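Local coordinates for protein rifamycin polyketide synthase (PDB 4LN9) that probably removes water from the beta-hydroxyacyl polyketide intermediate, as the dehydratase domain of the terminal module in rifamycin biosynthesis, at residues L122-F136 against W145-N157. Residues are numbered along the deposited sequence; the frame is centred on the assembly and turned at random.
Sequences LGGPADDGSRTVDVF and WLRHATGVLVPEN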
ATOM      1  N   LEU A 122       6.103  -5.470   5.189  1.00 27.07           N
ATOM      2  CA  LEU A 122       6.410  -6.884   5.337  1.00 30.57           C
ATOM      3  C   LEU A 122       6.935  -7.426   4.014  1.00 29.78           C
ATOM      4  O   LEU A 122       6.244  -7.374   2.997  1.00 29.80           O
ATOM      5  CB  LEU A 122       5.148  -7.652   5.741  1.00 29.24           C
ATOM      6  CG  LEU A 122       5.347  -9.069   6.278  1.00 38.46           C
ATOM      7  CD1 LEU A 122       6.191  -9.048   7.544  1.00 31.72           C
ATOM      8  CD2 LEU A 122       4.005  -9.735   6.538  1.00 35.64           C
ATOM      9  N   GLY A 123       8.175  -7.906   4.021  1.00 32.02           N
ATOM     10  CA  GLY A 123       8.804  -8.407   2.805  1.00 33.99           C
ATOM     11  C   GLY A 123       8.228  -9.739   2.370  1.00 34.58           C
ATOM     12  O   GLY A 123       7.438 -10.349   3.089  1.00 32.59           O
ATOM     13  N   GLY A 124       8.623 -10.194   1.185  1.00 33.26           N
ATOM     14  CA  GLY A 124       8.199 -11.500   0.696  1.00 33.02           C
ATOM     15  C   GLY A 124       8.875 -12.613   1.470  1.00 27.84           C
ATOM     16  O   GLY A 124       9.897 -12.391   2.116  1.00 34.12           O
ATOM     17  N   PRO A 125       8.303 -13.823   1.417  1.00 35.40           N
ATOM     18  CA  PRO A 125       8.836 -14.946   2.192  1.00 38.20           C
ATOM     19  C   PRO A 125      10.169 -15.461   1.643  1.00 39.28           C
ATOM     20  O   PRO A 125      10.299 -15.666   0.436  1.00 36.36           O
ATOM     21  CB  PRO A 125       7.750 -16.020   2.050  1.00 34.13           C
ATOM     22  CG  PRO A 125       6.984 -15.642   0.826  1.00 38.40           C
ATOM     23  CD  PRO A 125       7.015 -14.144   0.778  1.00 32.16           C
ATOM     24  N   ALA A 126      11.137 -15.699   2.525  1.00 40.65           N
ATOM     25  CA  ALA A 126      12.312 -16.498   2.174  1.00 46.79           C
ATOM     26  C   ALA A 126      11.948 -17.977   2.057  1.00 43.50           C
ATOM     27  O   ALA A 126      10.772 -18.337   2.116  1.00 45.56           O
ATOM     28  CB  ALA A 126      13.421 -16.299   3.199  1.00 47.95           C
ATOM     29  N   ASP A 127      12.941 -18.815   1.773  1.00 48.63           N
ATOM     30  CA  ASP A 127      12.683 -20.234   1.561  1.00 50.08           C
ATOM     31  C   ASP A 127      12.220 -20.915   2.849  1.00 43.07           C
ATOM     32  O   ASP A 127      11.326 -21.763   2.822  1.00 45.51           O
ATOM     33  CB  ASP A 127      13.917 -20.940   0.989  1.00 53.74           C
ATOM     34  CG  ASP A 127      14.269 -20.456  -0.409  1.00 63.80           C
ATOM     35  OD1 ASP A 127      13.506 -20.750  -1.354  1.00 58.83           O
ATOM     36  OD2 ASP A 127      15.300 -19.767  -0.557  1.00 61.63           O
ATOM     37  N   ASP A 128      12.713 -20.422   3.984  1.00 43.77           N
ATOM     38  CA  ASP A 128      12.244 -20.876   5.293  1.00 43.41           C
ATOM     39  C   ASP A 128      10.898 -20.259   5.667  1.00 46.81           C
ATOM     40  O   ASP A 128      10.254 -20.687   6.625  1.00 40.37           O
ATOM     41  CB  ASP A 128      13.286 -20.574   6.375  1.00 46.38           C
ATOM     42  CG  ASP A 128      13.602 -19.093   6.484  1.00 50.31           C
ATOM     43  OD1 ASP A 128      12.802 -18.275   5.983  1.00 54.54           O
ATOM     44  OD2 ASP A 128      14.639 -18.747   7.088  1.00 50.26           O
ATOM     45  N   GLY A 129      10.474 -19.256   4.904  1.00 40.30           N
ATOM     46  CA  GLY A 129       9.162 -18.643   5.098  1.00 36.72           C
ATOM     47  C   GLY A 129       9.213 -17.403   5.971  1.00 34.80           C
ATOM     48  O   GLY A 129       8.190 -16.767   6.227  1.00 35.80           O
ATOM     49  N   SER A 130      10.412 -17.062   6.432  1.00 35.52           N
ATOM     50  CA  SER A 130      10.613 -15.847   7.211  1.00 35.25           C
ATOM     51  C   SER A 130      10.456 -14.602   6.342  1.00 39.48           C
ATOM     52  O   SER A 130      10.752 -14.625   5.147  1.00 31.89           O
ATOM     53  CB  SER A 130      11.995 -15.861   7.866  1.00 38.77           C
ATOM     54  OG  SER A 130      13.021 -15.839   6.889  1.00 50.06           O
ATOM     55  N   ARG A 131       9.925 -13.535   6.932  1.00 31.97           N
ATOM     56  CA  ARG A 131       9.769 -12.266   6.229  1.00 32.60           C
ATOM     57  C   ARG A 131      10.432 -11.142   7.016  1.00 34.26           C
ATOM     58  O   ARG A 131      10.355 -11.112   8.244  1.00 32.02           O
ATOM     59  CB  ARG A 131       8.286 -11.944   6.033  1.00 28.13           C
ATOM     60  CG  ARG A 131       7.481 -13.024   5.328  1.00 28.98           C
ATOM     61  CD  ARG A 131       6.008 -12.635   5.293  1.00 30.57           C
ATOM     62  NE  ARG A 131       5.198 -13.569   4.513  1.00 30.71           N
ATOM     63  CZ  ARG A 131       4.737 -13.311   3.293  1.00 36.86           C
ATOM     64  NH1 ARG A 131       5.095 -12.197   2.668  1.00 38.96           N
ATOM     65  NH2 ARG A 131       3.961 -14.191   2.675  1.00 37.48           N
ATOM     66  N   THR A 132      11.047 -10.198   6.313  1.00 30.93           N
ATOM     67  CA  THR A 132      11.491  -8.968   6.955  1.00 30.66           C
ATOM     68  C   THR A 132      10.296  -8.094   7.306  1.00 28.27           C
ATOM     69  O   THR A 132       9.272  -8.119   6.623  1.00 31.29           O
ATOM     70  CB  THR A 132      12.438  -8.164   6.052  1.00 33.34           C
ATOM     71  OG1 THR A 132      11.790  -7.903   4.801  1.00 34.87           O
ATOM     72  CG2 THR A 132      13.723  -8.937   5.804  1.00 32.22           C
ATOM     73  N   VAL A 133      10.423  -7.341   8.393  1.00 28.52           N
ATOM     74  CA  VAL A 133       9.441  -6.322   8.728  1.00 27.66           C
ATOM     75  C   VAL A 133      10.154  -5.022   9.095  1.00 26.51           C
ATOM     76  O   VAL A 133      11.255  -5.051   9.649  1.00 28.63           O
ATOM     77  CB  VAL A 133       8.522  -6.778   9.883  1.00 29.67           C
ATOM     78  CG1 VAL A 133       9.338  -7.098  11.125  1.00 29.45           C
ATOM     79  CG2 VAL A 133       7.471  -5.720  10.182  1.00 27.31           C
ATOM     80  N   ASP A 134       9.673  -3.916   8.528  1.00 25.93           N
ATOM     81  CA  ASP A 134      10.230  -2.602   8.836  1.00 29.05           C
ATOM     82  C   ASP A 134       9.098  -1.649   9.194  1.00 23.82           C
ATOM     83  O   ASP A 134       8.006  -1.743   8.636  1.00 28.13           O
ATOM     84  CB  ASP A 134      11.007  -2.054   7.634  1.00 32.70           C
ATOM     85  CG  ASP A 134      12.284  -2.828   7.359  1.00 37.96           C
ATOM     86  OD1 ASP A 134      13.317  -2.521   7.993  1.00 37.03           O
ATOM     87  OD2 ASP A 134      12.279  -3.669   6.434  1.00 46.32           O
ATOM     88  N   VAL A 135       9.342  -0.760  10.151  1.00 29.59           N
ATOM     89  CA  VAL A 135       8.359   0.261  10.498  1.00 29.94           C
ATOM     90  C   VAL A 135       8.880   1.658  10.180  1.00 25.74           C
ATOM     91  O   VAL A 135       9.984   2.021  10.581  1.00 30.57           O
ATOM     92  CB  VAL A 135       7.953   0.181  11.983  1.00 29.45           C
ATOM     93  CG1 VAL A 135       6.993   1.308  12.334  1.00 26.92           C
ATOM     94  CG2 VAL A 135       7.327  -1.172  12.289  1.00 28.40           C
ATOM     95  N   PHE A 136       8.132   2.390   9.357  1.00 30.03           N
ATOM     96  CA  PHE A 136       8.540   3.725   8.922  1.00 33.55           C
ATOM     97  C   PHE A 136       7.531   4.768   9.383  1.00 30.44           C
ATOM     98  O   PHE A 136       6.331   4.493   9.433  1.00 34.59           O
ATOM     99  CB  PHE A 136       8.661   3.787   7.398  1.00 29.90           C
ATOM    100  CG  PHE A 136       9.620   2.787   6.822  1.00 29.35           C
ATOM    101  CD1 PHE A 136      10.980   3.052   6.790  1.00 31.36           C
ATOM    102  CD2 PHE A 136       9.150   1.658   6.172  1.00 28.54           C
ATOM    103  CE1 PHE A 136      11.864   2.144   6.235  1.00 36.03           C
ATOM    104  CE2 PHE A 136      10.023   0.764   5.581  1.00 29.48           C
ATOM    105  CZ  PHE A 136      11.385   0.995   5.634  1.00 33.22           C
ATOM    106  N   TRP A 145      11.083   9.624   4.791  1.00 47.54           N
ATOM    107  CA  TRP A 145      10.628   8.686   5.808  1.00 43.52           C
ATOM    108  C   TRP A 145      11.730   8.371   6.773  1.00 41.80           C
ATOM    109  O   TRP A 145      12.886   8.219   6.375  1.00 45.70           O
ATOM    110  CB  TRP A 145      10.172   7.400   5.140  1.00 36.86           C
ATOM    111  CG  TRP A 145       8.928   7.566   4.314  1.00 36.46           C
ATOM    112  CD1 TRP A 145       8.818   8.095   3.032  1.00 39.83           C
ATOM    113  CD2 TRP A 145       7.579   7.128   4.665  1.00 34.77           C
ATOM    114  NE1 TRP A 145       7.524   8.023   2.588  1.00 39.39           N
ATOM    115  CE2 TRP A 145       6.724   7.486   3.535  1.00 33.09           C
ATOM    116  CE3 TRP A 145       7.004   6.556   5.789  1.00 30.80           C
ATOM    117  CZ2 TRP A 145       5.369   7.209   3.529  1.00 31.42           C
ATOM    118  CZ3 TRP A 145       5.641   6.269   5.765  1.00 28.71           C
ATOM    119  CH2 TRP A 145       4.840   6.610   4.670  1.00 33.33           C
ATOM    120  N   LEU A 146      11.348   8.064   8.011  1.00 35.21           N
ATOM    121  CA  LEU A 146      12.298   7.677   9.053  1.00 35.59           C
ATOM    122  C   LEU A 146      12.021   6.219   9.435  1.00 36.31           C
ATOM    123  O   LEU A 146      10.863   5.806   9.484  1.00 36.13           O
ATOM    124  CB  LEU A 146      12.093   8.592  10.269  1.00 39.55           C
ATOM    125  CG  LEU A 146      13.045   8.618  11.471  1.00 47.31           C
ATOM    126  CD1 LEU A 146      14.503   8.648  11.031  1.00 51.77           C
ATOM    127  CD2 LEU A 146      12.722   9.817  12.357  1.00 46.60           C
ATOM    128  N   ARG A 147      13.068   5.395   9.510  1.00 35.18           N
ATOM    129  CA  ARG A 147      12.868   4.018   9.961  1.00 34.88           C
ATOM    130  C   ARG A 147      12.964   3.899  11.472  1.00 36.68           C
ATOM    131  O   ARG A 147      13.874   4.446  12.093  1.00 39.54           O
ATOM    132  CB  ARG A 147      13.837   3.046   9.287  1.00 38.29           C
ATOM    133  CG  ARG A 147      13.426   1.592   9.466  1.00 37.70           C
ATOM    134  CD  ARG A 147      14.235   0.656   8.586  1.00 37.26           C
ATOM    135  NE  ARG A 147      15.578   0.453   9.118  1.00 44.28           N
ATOM    136  CZ  ARG A 147      16.473  -0.369   8.585  1.00 51.64           C
ATOM    137  NH1 ARG A 147      16.156  -1.098   7.524  1.00 51.03           N
ATOM    138  NH2 ARG A 147      17.681  -0.477   9.122  1.00 47.69           N
ATOM    139  N   HIS A 148      12.042   3.143  12.062  1.00 36.19           N
ATOM    140  CA  HIS A 148      11.953   3.080  13.516  1.00 37.75           C
ATOM    141  C   HIS A 148      12.316   1.732  14.043  1.00 39.83           C
ATOM    142  O   HIS A 148      12.683   1.588  15.210  1.00 43.53           O
ATOM    143  CB  HIS A 148      10.559   3.454  13.973  1.00 35.59           C
ATOM    144  CG  HIS A 148      10.184   4.870  13.645  1.00 38.76           C
ATOM    145  ND1 HIS A 148      10.777   5.924  14.233  1.00 37.79           N
ATOM    146  CD2 HIS A 148       9.387   5.388  12.626  1.00 35.56           C
ATOM    147  CE1 HIS A 148      10.315   7.061  13.683  1.00 39.62           C
ATOM    148  NE2 HIS A 148       9.452   6.731  12.709  1.00 36.37           N
ATOM    149  N   ALA A 149      12.096   0.712  13.226  1.00 34.66           N
ATOM    150  CA  ALA A 149      12.371  -0.648  13.640  1.00 31.85           C
ATOM    151  C   ALA A 149      12.516  -1.536  12.420  1.00 32.67           C
ATOM    152  O   ALA A 149      11.853  -1.328  11.404  1.00 32.40           O
ATOM    153  CB  ALA A 149      11.262  -1.161  14.545  1.00 34.28           C
ATOM    154  N   THR A 150      13.353  -2.555  12.547  1.00 28.06           N
ATOM    155  CA  THR A 150      13.545  -3.517  11.478  1.00 33.84           C
ATOM    156  C   THR A 150      13.735  -4.893  12.102  1.00 29.61           C
ATOM    157  O   THR A 150      14.301  -5.009  13.190  1.00 29.47           O
ATOM    158  CB  THR A 150      14.775  -3.152  10.621  1.00 34.71           C
ATOM    159  OG1 THR A 150      14.894  -4.070   9.528  1.00 39.09           O
ATOM    160  CG2 THR A 150      16.046  -3.192  11.458  1.00 36.72           C
ATOM    161  N   GLY A 151      13.101  -5.904  11.518  1.00 30.50           N
ATOM    162  CA  GLY A 151      13.122  -7.230  12.117  1.00 31.27           C
ATOM    163  C   GLY A 151      12.712  -8.361  11.197  1.00 35.70           C
ATOM    164  O   GLY A 151      12.728  -8.227   9.973  1.00 33.25           O
ATOM    165  N   VAL A 152      12.379  -9.493  11.808  1.00 26.42           N
ATOM    166  CA  VAL A 152      12.094 -10.725  11.086  1.00 27.32           C
ATOM    167  C   VAL A 152      10.928 -11.452  11.750  1.00 26.06           C
ATOM    168  O   VAL A 152      10.911 -11.622  12.971  1.00 30.90           O
ATOM    169  CB  VAL A 152      13.319 -11.658  11.087  1.00 33.88           C
ATOM    170  CG1 VAL A 152      12.987 -12.972  10.398  1.00 32.18           C
ATOM    171  CG2 VAL A 152      14.505 -10.980  10.418  1.00 34.25           C
ATOM    172  N   LEU A 153       9.904 -11.764  10.963  1.00 26.78           N
ATOM    173  CA  LEU A 153       8.814 -12.617  11.419  1.00 29.75           C
ATOM    174  C   LEU A 153       8.894 -13.996  10.782  1.00 33.77           C
ATOM    175  O   LEU A 153       9.318 -14.135   9.636  1.00 27.30           O
ATOM    176  CB  LEU A 153       7.468 -11.970  11.107  1.00 24.23           C
ATOM    177  CG  LEU A 153       7.288 -10.636  11.833  1.00 27.00           C
ATOM    178  CD1 LEU A 153       6.407  -9.700  11.022  1.00 28.81           C
ATOM    179  CD2 LEU A 153       6.711 -10.863  13.222  1.00 27.61           C
ATOM    180  N   VAL A 154       8.579 -15.023  11.566  1.00 29.48           N
ATOM    181  CA  VAL A 154       8.695 -16.400  11.099  1.00 30.13           C
ATOM    182  C   VAL A 154       7.402 -17.155  11.381  1.00 32.14           C
ATOM    183  O   VAL A 154       6.621 -16.754  12.243  1.00 29.65           O
ATOM    184  CB  VAL A 154       9.876 -17.131  11.772  1.00 36.61           C
ATOM    185  CG1 VAL A 154      11.180 -16.400  11.494  1.00 31.57           C
ATOM    186  CG2 VAL A 154       9.639 -17.265  13.269  1.00 33.29           C
ATOM    187  N   PRO A 155       7.148 -18.231  10.622  1.00 31.48           N
ATOM    188  CA  PRO A 155       5.945 -19.014  10.877  1.00 33.11           C
ATOM    189  C   PRO A 155       6.061 -19.755  12.204  1.00 31.34           C
ATOM    190  O   PRO A 155       7.156 -19.860  12.756  1.00 33.14           O
ATOM    191  CB  PRO A 155       5.915 -20.014   9.710  1.00 33.72           C
ATOM    192  CG  PRO A 155       6.895 -19.497   8.704  1.00 37.17           C
ATOM    193  CD  PRO A 155       7.935 -18.773   9.504  1.00 36.01           C
ATOM    194  N   GLU A 156       4.920 -20.087  12.802  1.00 27.05           N
ATOM    195  CA  GLU A 156       4.922 -20.919  13.999  1.00 38.30           C
ATOM    196  C   GLU A 156       5.006 -22.387  13.607  1.00 33.32           C
ATOM    197  O   GLU A 156       4.021 -22.966  13.152  1.00 44.71           O
ATOM    198  CB  GLU A 156       3.645 -20.682  14.807  1.00 34.85           C
ATOM    199  CG  GLU A 156       3.607 -21.443  16.122  1.00 40.75           C
ATOM    200  CD  GLU A 156       4.239 -20.663  17.258  1.00 49.62           C
ATOM    201  OE1 GLU A 156       3.494 -19.985  17.996  1.00 56.86           O
ATOM    202  OE2 GLU A 156       5.483 -20.675  17.371  1.00 51.83           O
ATOM    203  N   ASN A 157       6.207 -22.955  13.670  1.00 36.45           N
ATOM    204  CA  ASN A 157       6.400 -24.362  13.322  1.00 43.68           C
ATOM    205  C   ASN A 157       5.679 -25.286  14.298  1.00 36.84           C
ATOM    206  O   ASN A 157       5.177 -26.346  13.922  1.00 44.81           O
ATOM    207  CB  ASN A 157       7.892 -24.695  13.314  1.00 42.94           C
ATOM    208  CG  ASN A 157       8.594 -24.248  14.583  1.00 48.14           C
ATOM    209  OD1 ASN A 157       8.273 -23.202  15.150  1.00 54.75           O
ATOM    210  ND2 ASN A 157       9.562 -25.038  15.034  1.00 38.76           N
TER
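With OG1 of Thr150 trans to its own amide nitrogen (chi1 -176°) and CG of Asp134 swung beside the backbone N (chi1 -69°), the two side chains run side by side, pointing the same way. OG1 of Thr150 gives its hydrogen to OD1 of Asp134 over 2.7 Å, reaching it from above the carboxylate plane. NH1 of Arg147 makes a salt bridge to the same OD1 at 3.2 Å, its hydrogen bond weak and bent, and the guanidinium lies with one face over CB of Thr150. Nearer the backbone, CG of Arg147 comes to 3.6 Å from CE1 of Phe136, the ring and guanidinium planes 31° apart. On the opposite face of the hairpin, CD1 of Leu153 meets CD1 of Leu122 at 3.5 Å and also packs on CB of Val133.

The backbones form an antiparallel ladder, from Arg131 N to Leu153 O (2.8 Å) as far as His148 N to Val135 O. A beta bulge near His148 shifts the register by one, so that Phe136 pairs with Arg147; Ala149 N is buried there without a partner.

Glu105 forms a salt bridge with NH2 of Arg147, while Gln49 of the second subunit hydrogen-bonds to OD2 of Asp134 and Pro48 of that second subunit packs on Phe136. Within the double hotdog fold this hairpin lies between strand 116-122, beside 131-139, and strand 98-104, beside 146-154.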